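Local coordinates for esterase (Xanthomonas oryzae pv. oryzae, PDB 3H2G), which is an esterase that degrades rice cell walls, serves as a virulence factor and probably belongs to the alpha/beta-hydrolase superfamily, at residues Pro37-Arg45 with Val110-Tyr118; Asn223-Leu234 with Ser333-Leu341. One frame throughout, in Å; residues are numbered along the deposited sequence.

Interaction 1. Residues Pro37-Arg45 with Val110-Tyr118; sequences PEQAKCNVR and VTRLASQGY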
ATOM      1  N   PRO A  37      24.866  -2.893  14.850  1.00 28.78           N
ATOM      2  CA  PRO A  37      23.488  -3.390  14.939  1.00 27.92           C
ATOM      3  C   PRO A  37      22.529  -2.369  15.546  1.00 25.79           C
ATOM      4  O   PRO A  37      22.779  -1.826  16.624  1.00 25.95           O
ATOM      5  CB  PRO A  37      23.634  -4.638  15.801  1.00 28.66           C
ATOM      6  CG  PRO A  37      24.970  -5.159  15.376  1.00 29.56           C
ATOM      7  CD  PRO A  37      25.816  -3.900  15.355  1.00 29.74           C
ATOM      8  N   GLU A  38      21.431  -2.119  14.841  1.00 24.11           N
ATOM      9  CA  GLU A  38      20.421  -1.164  15.281  1.00 22.07           C
ATOM     10  C   GLU A  38      19.778  -1.563  16.602  1.00 18.88           C
ATOM     11  O   GLU A  38      19.443  -2.726  16.814  1.00 18.18           O
ATOM     12  CB  GLU A  38      19.329  -1.036  14.217  1.00 23.82           C
ATOM     13  CG  GLU A  38      19.095   0.377  13.727  1.00 26.10           C
ATOM     14  CD  GLU A  38      18.075   0.435  12.611  1.00 26.08           C
ATOM     15  OE1 GLU A  38      16.880   0.192  12.881  1.00 24.72           O
ATOM     16  OE2 GLU A  38      18.473   0.711  11.460  1.00 28.53           O
ATOM     17  N   GLN A  39      19.605  -0.589  17.488  1.00 17.45           N
ATOM     18  CA  GLN A  39      18.982  -0.847  18.780  1.00 16.50           C
ATOM     19  C   GLN A  39      17.688  -0.055  18.896  1.00 13.79           C
ATOM     20  O   GLN A  39      17.626   1.113  18.511  1.00 11.93           O
ATOM     21  CB  GLN A  39      19.927  -0.459  19.918  1.00 18.66           C
ATOM     22  CG  GLN A  39      21.179  -1.319  20.008  1.00 23.31           C
ATOM     23  CD  GLN A  39      22.058  -0.939  21.183  1.00 26.79           C
ATOM     24  OE1 GLN A  39      21.614  -0.941  22.331  1.00 29.32           O
ATOM     25  NE2 GLN A  39      23.312  -0.609  20.901  1.00 30.05           N
ATOM     26  N   ALA A  40      16.649  -0.698  19.418  1.00 11.82           N
ATOM     27  CA  ALA A  40      15.364  -0.035  19.586  1.00 11.45           C
ATOM     28  C   ALA A  40      15.484   0.986  20.702  1.00 10.76           C
ATOM     29  O   ALA A  40      16.318   0.843  21.597  1.00 10.28           O
ATOM     30  CB  ALA A  40      14.283  -1.060  19.934  1.00 10.58           C
ATOM     31  N   LYS A  41      14.667   2.031  20.648  1.00 11.48           N
ATOM     32  CA  LYS A  41      14.703   3.033  21.702  1.00 12.51           C
ATOM     33  C   LYS A  41      13.373   3.075  22.438  1.00  9.64           C
ATOM     34  O   LYS A  41      13.277   3.653  23.518  1.00  8.91           O
ATOM     35  CB  LYS A  41      15.014   4.422  21.135  1.00 16.94           C
ATOM     36  CG  LYS A  41      13.919   5.016  20.274  1.00 22.42           C
ATOM     37  CD  LYS A  41      13.917   6.542  20.359  1.00 27.20           C
ATOM     38  CE  LYS A  41      15.267   7.133  19.990  1.00 30.17           C
ATOM     39  NZ  LYS A  41      15.262   8.620  20.103  1.00 34.77           N
ATOM     40  N   CYS A  42      12.357   2.434  21.863  1.00  7.09           N
ATOM     41  CA  CYS A  42      11.014   2.442  22.442  1.00  7.44           C
ATOM     42  C   CYS A  42      10.358   1.077  22.601  1.00  7.58           C
ATOM     43  O   CYS A  42      10.645   0.143  21.847  1.00  6.11           O
ATOM     44  CB  CYS A  42      10.081   3.280  21.557  1.00  7.46           C
ATOM     45  SG  CYS A  42      10.716   4.921  21.111  1.00  9.29           S
ATOM     46  N   ASN A  43       9.469   0.976  23.587  1.00  7.43           N
ATOM     47  CA  ASN A  43       8.683  -0.239  23.772  1.00  6.76           C
ATOM     48  C   ASN A  43       7.577   0.070  22.757  1.00  6.79           C
ATOM     49  O   ASN A  43       7.372   1.237  22.413  1.00  5.33           O
ATOM     50  CB  ASN A  43       8.053  -0.319  25.172  1.00  9.27           C
ATOM     51  CG  ASN A  43       9.080  -0.376  26.292  1.00 11.17           C
ATOM     52  OD1 ASN A  43      10.056  -1.123  26.226  1.00 10.60           O
ATOM     53  ND2 ASN A  43       8.844   0.404  27.343  1.00 13.37           N
ATOM     54  N   VAL A  44       6.867  -0.942  22.274  1.00  6.60           N
ATOM     55  CA  VAL A  44       5.809  -0.691  21.299  1.00  6.70           C
ATOM     56  C   VAL A  44       4.497  -1.364  21.676  1.00  7.76           C
ATOM     57  O   VAL A  44       4.457  -2.566  21.922  1.00  7.74           O
ATOM     58  CB  VAL A  44       6.217  -1.180  19.888  1.00  5.10           C
ATOM     59  CG1 VAL A  44       5.084  -0.928  18.900  1.00  5.02           C
ATOM     60  CG2 VAL A  44       7.482  -0.465  19.436  1.00  5.30           C
ATOM     61  N   ARG A  45       3.429  -0.575  21.718  1.00  6.78           N
ATOM     62  CA  ARG A  45       2.109  -1.098  22.048  1.00  8.37           C
ATOM     63  C   ARG A  45       1.324  -1.274  20.756  1.00  8.31           C
ATOM     64  O   ARG A  45       1.339  -0.396  19.890  1.00  7.59           O
ATOM     65  CB  ARG A  45       1.367  -0.130  22.972  1.00  9.14           C
ATOM     66  CG  ARG A  45       0.072  -0.692  23.542  1.00 13.75           C
ATOM     67  CD  ARG A  45      -0.622   0.326  24.432  1.00 17.74           C
ATOM     68  NE  ARG A  45      -1.685  -0.283  25.224  1.00 21.00           N
ATOM     69  CZ  ARG A  45      -2.586   0.405  25.919  1.00 23.86           C
ATOM     70  NH1 ARG A  45      -2.555   1.731  25.917  1.00 24.98           N
ATOM     71  NH2 ARG A  45      -3.516  -0.235  26.617  1.00 24.57           N
ATOM     72  N   VAL A 110       7.071  -2.347  13.376  1.00  6.28           N
ATOM     73  CA  VAL A 110       7.367  -2.354  14.804  1.00  6.66           C
ATOM     74  C   VAL A 110       8.857  -2.147  15.071  1.00  6.37           C
ATOM     75  O   VAL A 110       9.248  -1.250  15.814  1.00  6.99           O
ATOM     76  CB  VAL A 110       6.955  -3.695  15.462  1.00  6.04           C
ATOM     77  CG1 VAL A 110       7.491  -3.765  16.891  1.00  7.36           C
ATOM     78  CG2 VAL A 110       5.442  -3.837  15.460  1.00  5.68           C
ATOM     79  N   THR A 111       9.681  -2.981  14.448  1.00  6.87           N
ATOM     80  CA  THR A 111      11.125  -2.949  14.658  1.00  6.13           C
ATOM     81  C   THR A 111      11.914  -1.771  14.111  1.00  6.37           C
ATOM     82  O   THR A 111      12.940  -1.405  14.680  1.00  7.16           O
ATOM     83  CB  THR A 111      11.781  -4.244  14.122  1.00  6.67           C
ATOM     84  OG1 THR A 111      11.680  -4.287  12.691  1.00  4.60           O
ATOM     85  CG2 THR A 111      11.087  -5.464  14.699  1.00  4.70           C
ATOM     86  N   ARG A 112      11.450  -1.168  13.020  1.00  5.92           N
ATOM     87  CA  ARG A 112      12.187  -0.058  12.424  1.00  5.62           C
ATOM     88  C   ARG A 112      11.594   1.329  12.634  1.00  5.68           C
ATOM     89  O   ARG A 112      12.321   2.317  12.641  1.00  5.11           O
ATOM     90  CB  ARG A 112      12.330  -0.282  10.918  1.00  7.67           C
ATOM     91  CG  ARG A 112      12.952  -1.606  10.532  1.00  7.44           C
ATOM     92  CD  ARG A 112      14.405  -1.688  10.959  1.00  9.86           C
ATOM     93  NE  ARG A 112      15.017  -2.920  10.470  1.00 10.53           N
ATOM     94  CZ  ARG A 112      16.319  -3.177  10.508  1.00 11.96           C
ATOM     95  NH1 ARG A 112      17.161  -2.286  11.017  1.00 11.76           N
ATOM     96  NH2 ARG A 112      16.780  -4.322  10.021  1.00 13.63           N
ATOM     97  N   LEU A 113      10.278   1.405  12.794  1.00  6.01           N
ATOM     98  CA  LEU A 113       9.619   2.697  12.942  1.00  6.57           C
ATOM     99  C   LEU A 113       9.056   3.001  14.331  1.00  5.89           C
ATOM    100  O   LEU A 113       9.486   3.957  14.980  1.00  5.62           O
ATOM    101  CB  LEU A 113       8.519   2.816  11.883  1.00  5.99           C
ATOM    102  CG  LEU A 113       9.042   2.799  10.436  1.00  7.44           C
ATOM    103  CD1 LEU A 113       7.882   2.711   9.464  1.00  7.48           C
ATOM    104  CD2 LEU A 113       9.872   4.056  10.173  1.00  7.00           C
ATOM    105  N   ALA A 114       8.098   2.200  14.787  1.00  5.10           N
ATOM    106  CA  ALA A 114       7.503   2.429  16.102  1.00  5.23           C
ATOM    107  C   ALA A 114       8.556   2.356  17.206  1.00  5.50           C
ATOM    108  O   ALA A 114       8.485   3.091  18.193  1.00  6.27           O
ATOM    109  CB  ALA A 114       6.399   1.405  16.368  1.00  5.94           C
ATOM    110  N   SER A 115       9.530   1.468  17.033  1.00  5.03           N
ATOM    111  CA  SER A 115      10.585   1.289  18.026  1.00  6.75           C
ATOM    112  C   SER A 115      11.506   2.497  18.096  1.00  5.89           C
ATOM    113  O   SER A 115      12.320   2.612  19.015  1.00  5.65           O
ATOM    114  CB  SER A 115      11.417   0.055  17.695  1.00  6.17           C
ATOM    115  OG  SER A 115      12.196   0.281  16.532  1.00  9.82           O
ATOM    116  N   GLN A 116      11.384   3.388  17.118  1.00  6.20           N
ATOM    117  CA  GLN A 116      12.207   4.586  17.071  1.00  7.22           C
ATOM    118  C   GLN A 116      11.419   5.855  17.391  1.00  8.68           C
ATOM    119  O   GLN A 116      11.919   6.966  17.197  1.00  8.73           O
ATOM    120  CB  GLN A 116      12.870   4.718  15.697  1.00  7.87           C
ATOM    121  CG  GLN A 116      13.910   3.648  15.396  1.00  7.79           C
ATOM    122  CD  GLN A 116      14.996   3.553  16.459  1.00  9.61           C
ATOM    123  OE1 GLN A 116      15.401   4.559  17.049  1.00 10.04           O
ATOM    124  NE2 GLN A 116      15.486   2.340  16.696  1.00  8.98           N
ATOM    125  N   GLY A 117      10.186   5.694  17.862  1.00  7.89           N
ATOM    126  CA  GLY A 117       9.389   6.854  18.232  1.00  7.48           C
ATOM    127  C   GLY A 117       8.318   7.307  17.261  1.00  7.53           C
ATOM    128  O   GLY A 117       7.709   8.356  17.460  1.00  8.11           O
ATOM    129  N   TYR A 118       8.087   6.536  16.206  1.00  7.46           N
ATOM    130  CA  TYR A 118       7.062   6.893  15.235  1.00  6.87           C
ATOM    131  C   TYR A 118       5.725   6.249  15.580  1.00  5.87           C
ATOM    132  O   TYR A 118       5.651   5.041  15.791  1.00  6.53           O
ATOM    133  CB  TYR A 118       7.457   6.442  13.824  1.00  8.14           C
ATOM    134  CG  TYR A 118       8.600   7.211  13.204  1.00  8.67           C
ATOM    135  CD1 TYR A 118       9.925   6.899  13.506  1.00  7.80           C
ATOM    136  CD2 TYR A 118       8.353   8.255  12.313  1.00  8.04           C
ATOM    137  CE1 TYR A 118      10.978   7.606  12.932  1.00  7.60           C
ATOM    138  CE2 TYR A 118       9.399   8.974  11.736  1.00  8.88           C
ATOM    139  CZ  TYR A 118      10.706   8.643  12.050  1.00  8.48           C
ATOM    140  OH  TYR A 118      11.741   9.348  11.487  1.00  9.78           O
TER
HETATM  141  O   HOH W   1      15.136   0.304  14.834  1.00 21.08           O

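Interaction 2. Residues Asn223-Leu234 with Ser333-Leu341; sequences NAVGENTFGILL and SSNDATVPL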
ATOM      1  N   ASN A 223       8.842  -7.813 -18.409  1.00  8.92           N
ATOM      2  CA  ASN A 223       9.149  -6.426 -18.713  1.00  9.82           C
ATOM      3  C   ASN A 223      10.658  -6.309 -18.882  1.00  9.83           C
ATOM      4  O   ASN A 223      11.368  -7.315 -18.849  1.00 10.41           O
ATOM      5  CB  ASN A 223       8.656  -5.512 -17.588  1.00  8.95           C
ATOM      6  CG  ASN A 223       9.133  -5.959 -16.224  1.00  9.73           C
ATOM      7  OD1 ASN A 223      10.331  -6.076 -15.979  1.00  9.37           O
ATOM      8  ND2 ASN A 223       8.191  -6.209 -15.322  1.00  9.03           N
ATOM      9  N   ALA A 224      11.145  -5.087 -19.058  1.00 11.04           N
ATOM     10  CA  ALA A 224      12.572  -4.847 -19.251  1.00 11.10           C
ATOM     11  C   ALA A 224      13.442  -5.365 -18.113  1.00 12.33           C
ATOM     12  O   ALA A 224      14.613  -5.683 -18.321  1.00 12.42           O
ATOM     13  CB  ALA A 224      12.824  -3.354 -19.458  1.00 12.30           C
ATOM     14  N   VAL A 225      12.871  -5.447 -16.914  1.00 10.33           N
ATOM     15  CA  VAL A 225      13.613  -5.914 -15.746  1.00 11.17           C
ATOM     16  C   VAL A 225      13.626  -7.435 -15.645  1.00 10.29           C
ATOM     17  O   VAL A 225      14.666  -8.041 -15.391  1.00 11.11           O
ATOM     18  CB  VAL A 225      13.015  -5.338 -14.438  1.00  9.74           C
ATOM     19  CG1 VAL A 225      13.853  -5.772 -13.244  1.00  9.44           C
ATOM     20  CG2 VAL A 225      12.950  -3.818 -14.521  1.00 10.01           C
ATOM     21  N   GLY A 226      12.466  -8.048 -15.838  1.00 10.10           N
ATOM     22  CA  GLY A 226      12.382  -9.493 -15.755  1.00 10.61           C
ATOM     23  C   GLY A 226      10.958  -9.990 -15.874  1.00  9.77           C
ATOM     24  O   GLY A 226      10.076  -9.269 -16.336  1.00 10.95           O
ATOM     25  N   GLU A 227      10.731 -11.224 -15.445  1.00  9.88           N
ATOM     26  CA  GLU A 227       9.409 -11.828 -15.510  1.00 10.12           C
ATOM     27  C   GLU A 227       8.468 -11.295 -14.431  1.00  9.75           C
ATOM     28  O   GLU A 227       8.839 -11.200 -13.260  1.00  8.58           O
ATOM     29  CB  GLU A 227       9.528 -13.349 -15.375  1.00 11.23           C
ATOM     30  CG  GLU A 227       8.192 -14.072 -15.275  1.00 12.41           C
ATOM     31  CD  GLU A 227       8.358 -15.557 -15.025  1.00 12.92           C
ATOM     32  OE1 GLU A 227       8.716 -16.289 -15.974  1.00 13.79           O
ATOM     33  OE2 GLU A 227       8.144 -15.988 -13.875  1.00 11.04           O
ATOM     34  N   ASN A 228       7.252 -10.945 -14.839  1.00  8.47           N
ATOM     35  CA  ASN A 228       6.240 -10.449 -13.917  1.00  9.52           C
ATOM     36  C   ASN A 228       5.479 -11.674 -13.427  1.00  9.40           C
ATOM     37  O   ASN A 228       4.298 -11.867 -13.724  1.00  7.83           O
ATOM     38  CB  ASN A 228       5.298  -9.479 -14.632  1.00 12.76           C
ATOM     39  CG  ASN A 228       4.201  -8.972 -13.732  1.00 15.72           C
ATOM     40  OD1 ASN A 228       4.425  -8.718 -12.546  1.00 16.37           O
ATOM     41  ND2 ASN A 228       3.004  -8.808 -14.290  1.00 16.30           N
ATOM     42  N   THR A 229       6.196 -12.490 -12.666  1.00  8.07           N
ATOM     43  CA  THR A 229       5.714 -13.751 -12.118  1.00  8.33           C
ATOM     44  C   THR A 229       4.335 -13.755 -11.460  1.00  8.68           C
ATOM     45  O   THR A 229       3.574 -14.714 -11.612  1.00  7.94           O
ATOM     46  CB  THR A 229       6.752 -14.286 -11.121  1.00  8.67           C
ATOM     47  OG1 THR A 229       8.043 -14.256 -11.745  1.00  7.09           O
ATOM     48  CG2 THR A 229       6.427 -15.717 -10.702  1.00  7.69           C
ATOM     49  N   PHE A 230       4.008 -12.692 -10.734  1.00  7.91           N
ATOM     50  CA  PHE A 230       2.723 -12.623 -10.046  1.00  7.50           C
ATOM     51  C   PHE A 230       1.667 -11.874 -10.859  1.00  7.17           C
ATOM     52  O   PHE A 230       0.616 -11.508 -10.335  1.00  7.47           O
ATOM     53  CB  PHE A 230       2.912 -11.942  -8.686  1.00  8.05           C
ATOM     54  CG  PHE A 230       4.149 -12.388  -7.952  1.00 10.07           C
ATOM     55  CD1 PHE A 230       4.393 -13.740  -7.724  1.00 11.52           C
ATOM     56  CD2 PHE A 230       5.078 -11.456  -7.497  1.00 10.76           C
ATOM     57  CE1 PHE A 230       5.545 -14.156  -7.056  1.00 11.14           C
ATOM     58  CE2 PHE A 230       6.230 -11.862  -6.828  1.00 11.22           C
ATOM     59  CZ  PHE A 230       6.465 -13.214  -6.608  1.00 12.89           C
ATOM     60  N   GLY A 231       1.950 -11.671 -12.143  1.00  8.61           N
ATOM     61  CA  GLY A 231       1.043 -10.945 -13.019  1.00  8.23           C
ATOM     62  C   GLY A 231      -0.382 -11.452 -13.150  1.00  7.87           C
ATOM     63  O   GLY A 231      -1.321 -10.654 -13.213  1.00  7.85           O
ATOM     64  N   ILE A 232      -0.564 -12.767 -13.206  1.00  7.10           N
ATOM     65  CA  ILE A 232      -1.912 -13.308 -13.337  1.00  7.99           C
ATOM     66  C   ILE A 232      -2.743 -13.003 -12.093  1.00  7.52           C
ATOM     67  O   ILE A 232      -3.915 -12.643 -12.195  1.00  7.60           O
ATOM     68  CB  ILE A 232      -1.879 -14.827 -13.598  1.00  9.27           C
ATOM     69  CG1 ILE A 232      -1.280 -15.082 -14.985  1.00 13.24           C
ATOM     70  CG2 ILE A 232      -3.287 -15.414 -13.508  1.00  8.94           C
ATOM     71  CD1 ILE A 232      -1.272 -16.529 -15.398  1.00 17.11           C
ATOM     72  N   LEU A 233      -2.125 -13.125 -10.923  1.00  6.50           N
ATOM     73  CA  LEU A 233      -2.811 -12.850  -9.663  1.00  6.90           C
ATOM     74  C   LEU A 233      -3.100 -11.357  -9.490  1.00  7.25           C
ATOM     75  O   LEU A 233      -4.236 -10.960  -9.236  1.00  6.05           O
ATOM     76  CB  LEU A 233      -1.965 -13.351  -8.486  1.00  8.33           C
ATOM     77  CG  LEU A 233      -1.746 -14.866  -8.387  1.00  8.17           C
ATOM     78  CD1 LEU A 233      -0.712 -15.166  -7.302  1.00  8.84           C
ATOM     79  CD2 LEU A 233      -3.067 -15.558  -8.076  1.00  8.87           C
ATOM     80  N   LEU A 234      -2.067 -10.530  -9.630  1.00  6.63           N
ATOM     81  CA  LEU A 234      -2.224  -9.084  -9.477  1.00  7.74           C
ATOM     82  C   LEU A 234      -3.102  -8.483 -10.575  1.00  7.28           C
ATOM     83  O   LEU A 234      -3.919  -7.595 -10.317  1.00  6.33           O
ATOM     84  CB  LEU A 234      -0.847  -8.410  -9.466  1.00  7.94           C
ATOM     85  CG  LEU A 234       0.078  -8.869  -8.334  1.00 10.20           C
ATOM     86  CD1 LEU A 234       1.453  -8.235  -8.485  1.00  9.91           C
ATOM     87  CD2 LEU A 234      -0.537  -8.499  -6.996  1.00 10.20           C
ATOM     88  N   SER A 333      13.742  -0.634  -6.037  1.00  6.58           N
ATOM     89  CA  SER A 333      14.936  -1.351  -6.458  1.00  7.20           C
ATOM     90  C   SER A 333      14.916  -1.601  -7.959  1.00  8.54           C
ATOM     91  O   SER A 333      13.884  -1.977  -8.519  1.00  7.54           O
ATOM     92  CB  SER A 333      15.033  -2.689  -5.722  1.00  8.10           C
ATOM     93  OG  SER A 333      16.020  -3.522  -6.311  1.00  7.68           O
ATOM     94  N   SER A 334      16.056  -1.389  -8.610  1.00  8.93           N
ATOM     95  CA  SER A 334      16.145  -1.624 -10.045  1.00 10.10           C
ATOM     96  C   SER A 334      16.171  -3.128 -10.355  1.00  9.66           C
ATOM     97  O   SER A 334      16.263  -3.528 -11.516  1.00  9.58           O
ATOM     98  CB  SER A 334      17.378  -0.923 -10.628  1.00 11.28           C
ATOM     99  OG  SER A 334      18.534  -1.171  -9.850  1.00 14.75           O
ATOM    100  N   ASN A 335      16.088  -3.955  -9.315  1.00  9.15           N
ATOM    101  CA  ASN A 335      16.057  -5.413  -9.490  1.00  8.41           C
ATOM    102  C   ASN A 335      14.588  -5.852  -9.530  1.00  6.84           C
ATOM    103  O   ASN A 335      14.275  -6.971  -9.936  1.00  7.45           O
ATOM    104  CB  ASN A 335      16.716  -6.140  -8.307  1.00  9.21           C
ATOM    105  CG  ASN A 335      18.212  -5.903  -8.210  1.00 12.39           C
ATOM    106  OD1 ASN A 335      18.719  -5.561  -7.143  1.00 14.92           O
ATOM    107  ND2 ASN A 335      18.926  -6.106  -9.310  1.00 12.11           N
ATOM    108  N   ASP A 336      13.704  -4.955  -9.097  1.00  5.86           N
ATOM    109  CA  ASP A 336      12.260  -5.204  -9.012  1.00  6.44           C
ATOM    110  C   ASP A 336      11.537  -5.388 -10.350  1.00  6.11           C
ATOM    111  O   ASP A 336      11.366  -4.435 -11.107  1.00  6.13           O
ATOM    112  CB  ASP A 336      11.602  -4.053  -8.243  1.00  5.90           C
ATOM    113  CG  ASP A 336      10.207  -4.392  -7.744  1.00  7.70           C
ATOM    114  OD1 ASP A 336       9.553  -5.295  -8.308  1.00  6.11           O
ATOM    115  OD2 ASP A 336       9.759  -3.732  -6.785  1.00  7.53           O
ATOM    116  N   ALA A 337      11.098  -6.615 -10.625  1.00  7.13           N
ATOM    117  CA  ALA A 337      10.390  -6.917 -11.865  1.00  6.62           C
ATOM    118  C   ALA A 337       8.868  -6.896 -11.691  1.00  7.49           C
ATOM    119  O   ALA A 337       8.128  -6.956 -12.673  1.00  8.65           O
ATOM    120  CB  ALA A 337      10.835  -8.280 -12.406  1.00  8.05           C
ATOM    121  N   THR A 338       8.399  -6.816 -10.449  1.00  6.37           N
ATOM    122  CA  THR A 338       6.958  -6.775 -10.199  1.00  7.35           C
ATOM    123  C   THR A 338       6.462  -5.341 -10.387  1.00  7.87           C
ATOM    124  O   THR A 338       5.437  -5.102 -11.030  1.00  7.11           O
ATOM    125  CB  THR A 338       6.620  -7.279  -8.778  1.00  8.65           C
ATOM    126  OG1 THR A 338       6.993  -8.661  -8.662  1.00  9.44           O
ATOM    127  CG2 THR A 338       5.126  -7.146  -8.506  1.00  7.33           C
ATOM    128  N   VAL A 339       7.200  -4.391  -9.825  1.00  6.94           N
ATOM    129  CA  VAL A 339       6.876  -2.975  -9.962  1.00  6.26           C
ATOM    130  C   VAL A 339       8.175  -2.273 -10.357  1.00  6.93           C
ATOM    131  O   VAL A 339       8.946  -1.842  -9.496  1.00  7.83           O
ATOM    132  CB  VAL A 339       6.346  -2.373  -8.635  1.00  5.15           C
ATOM    133  CG1 VAL A 339       6.072  -0.882  -8.813  1.00  4.60           C
ATOM    134  CG2 VAL A 339       5.069  -3.092  -8.211  1.00  7.23           C
ATOM    135  N   PRO A 340       8.445  -2.168 -11.671  1.00  4.61           N
ATOM    136  CA  PRO A 340       9.662  -1.519 -12.165  1.00  5.51           C
ATOM    137  C   PRO A 340       9.892  -0.125 -11.597  1.00  7.08           C
ATOM    138  O   PRO A 340       8.953   0.656 -11.435  1.00  5.92           O
ATOM    139  CB  PRO A 340       9.451  -1.511 -13.675  1.00  5.69           C
ATOM    140  CG  PRO A 340       8.708  -2.804 -13.895  1.00  3.45           C
ATOM    141  CD  PRO A 340       7.683  -2.764 -12.785  1.00  5.10           C
ATOM    142  N   LEU A 341      11.151   0.178 -11.296  1.00  7.26           N
ATOM    143  CA  LEU A 341      11.515   1.476 -10.741  1.00  8.58           C
ATOM    144  C   LEU A 341      11.180   2.587 -11.732  1.00  8.77           C
ATOM    145  O   LEU A 341      11.191   3.770 -11.386  1.00  8.01           O
ATOM    146  CB  LEU A 341      13.007   1.495 -10.392  1.00  8.46           C
ATOM    147  CG  LEU A 341      13.507   2.655  -9.527  1.00 11.18           C
ATOM    148  CD1 LEU A 341      12.676   2.754  -8.251  1.00 10.32           C
ATOM    149  CD2 LEU A 341      14.982   2.431  -9.193  1.00 14.29           C
TER
HETATM  150  O   HOH W   2       5.269 -10.164 -10.391  1.00 11.86           O

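Interaction 1. Residues Pro37-Arg45 with Val110-Tyr118
Val44 packs its two methyl groups against Ala114: CG1 comes to 3.7 Å from Ala114 CB, and CG2 leans over the start of the Ser115 backbone. Val110 CG1 closes in beside them, and Ile21 of helix 18-26 also touches Val44. This is the tight, buried end. Next to it Ser115 O is gripped by two successive backbone amides, Lys41 N at 2.9 Å and, through a more bent and weak bond, Cys42 N. Cys42 SG, tied by a disulfide to Cys75, lies 3.4 Å from Gly117 N. That glycine, with positive phi, is the C' residue of a Schellman motif, in which Tyr118 N returns to Leu113 O and ends helix 108-114 just before strand 119-123. Toward the more exposed end the packing gives way to polar links. Gln116, bent at chi2 (-55°), folds back to give NE2 to Gln39 O at 3.1 Å, from above the carbonyl plane. A water joins Gln116 NE2, Thr111 O and Glu38 OE1. Arg112 NH1 forms a salt bridge to Glu38 OE1 through a weak hydrogen bond of 3.1 Å, with carboxylate and guanidinium planes 77° apart; the stronger partner of Glu38 is Arg389, at OE2, and Arg112 also pairs with Glu382.

Interaction 2. Residues Asn223-Leu234 with Ser333-Leu341
Val225 lays CG1 over the turn formed by Ser333-Asp336, 3.5 Å from both Asn335 O and Asp336 O, and the same methyl reaches Ala337 CB. With CG1 anti to the backbone N (chi1 -177°), the other branch, CG2, is turned toward Pro340 CB. Ala337 in turn sets its methyl against the backbone of the facing loop, 3.6 Å from Glu227 O and close to Gly226 N.

Asn223 supplies the direct hydrogen bond across the contact. Its ND2 donates to Ala337 O at 2.8 Å, the acceptor lying almost exactly in the amide plane, while Pro340 CG sits over one face of the same amide. The amide is held from its other end too: OD1 takes Val225 N on a lone pair and Gly226 N from above the carbonyl plane, an Asx turn and an Asx motif sharing one oxygen. ND2 also has a bond to Ser218, which further limits rotation of the group.

Further along, a water bridges the segments, accepting from Phe230 N and donating to Asn228 OD1 and to Thr338 OG1 at 2.9 Å. Thr338 OG1 has a further bond to Ala374 O and comes 3.6 Å from Phe230 CD2, the two side chains crossing near a right angle. The methyl CG2 of Thr338 instead meets Leu234 CD1 at 3.8 Å, on the first turn of helix 231-246.

Asp336 OD1 accepts from Thr338 N and Val339 N, an arrangement that fixes the carboxylate while OD2 bonds His377 ND1. A loop that follows a sheet strand and carries such an aspartate is consistent with the acid position of an alpha/beta-hydrolase catalytic triad, here probably Ser176-His377-Asp336.

Overall arrangement
From the N terminus, the chain runs through strand 7-16 and helix 18-26 and, after an unmodelled gap at 28-36, enters Pro37-Arg45, which leads into strand 43-54. Interaction 1 closes when the chain returns at Val110-Tyr118, after strands 60-71 and 79-85 and helix 96-102, within helix 108-114. Interaction 2 opens later, at Asn223-Leu234, and closes an excursion of helices and loops at Ser333-Leu341, just past strand 328-332. The two loops follow in series and neither nest nor cross. The centres of interactions 1 and 2 lie about 31 Å apart. Interaction 1 ties helix 108-114 to the antiparallel strands of the sheet; interaction 2 joins the start of helix 231-246 and the loop before it to the loop after strand 328-332. Helix 376-396 borders both.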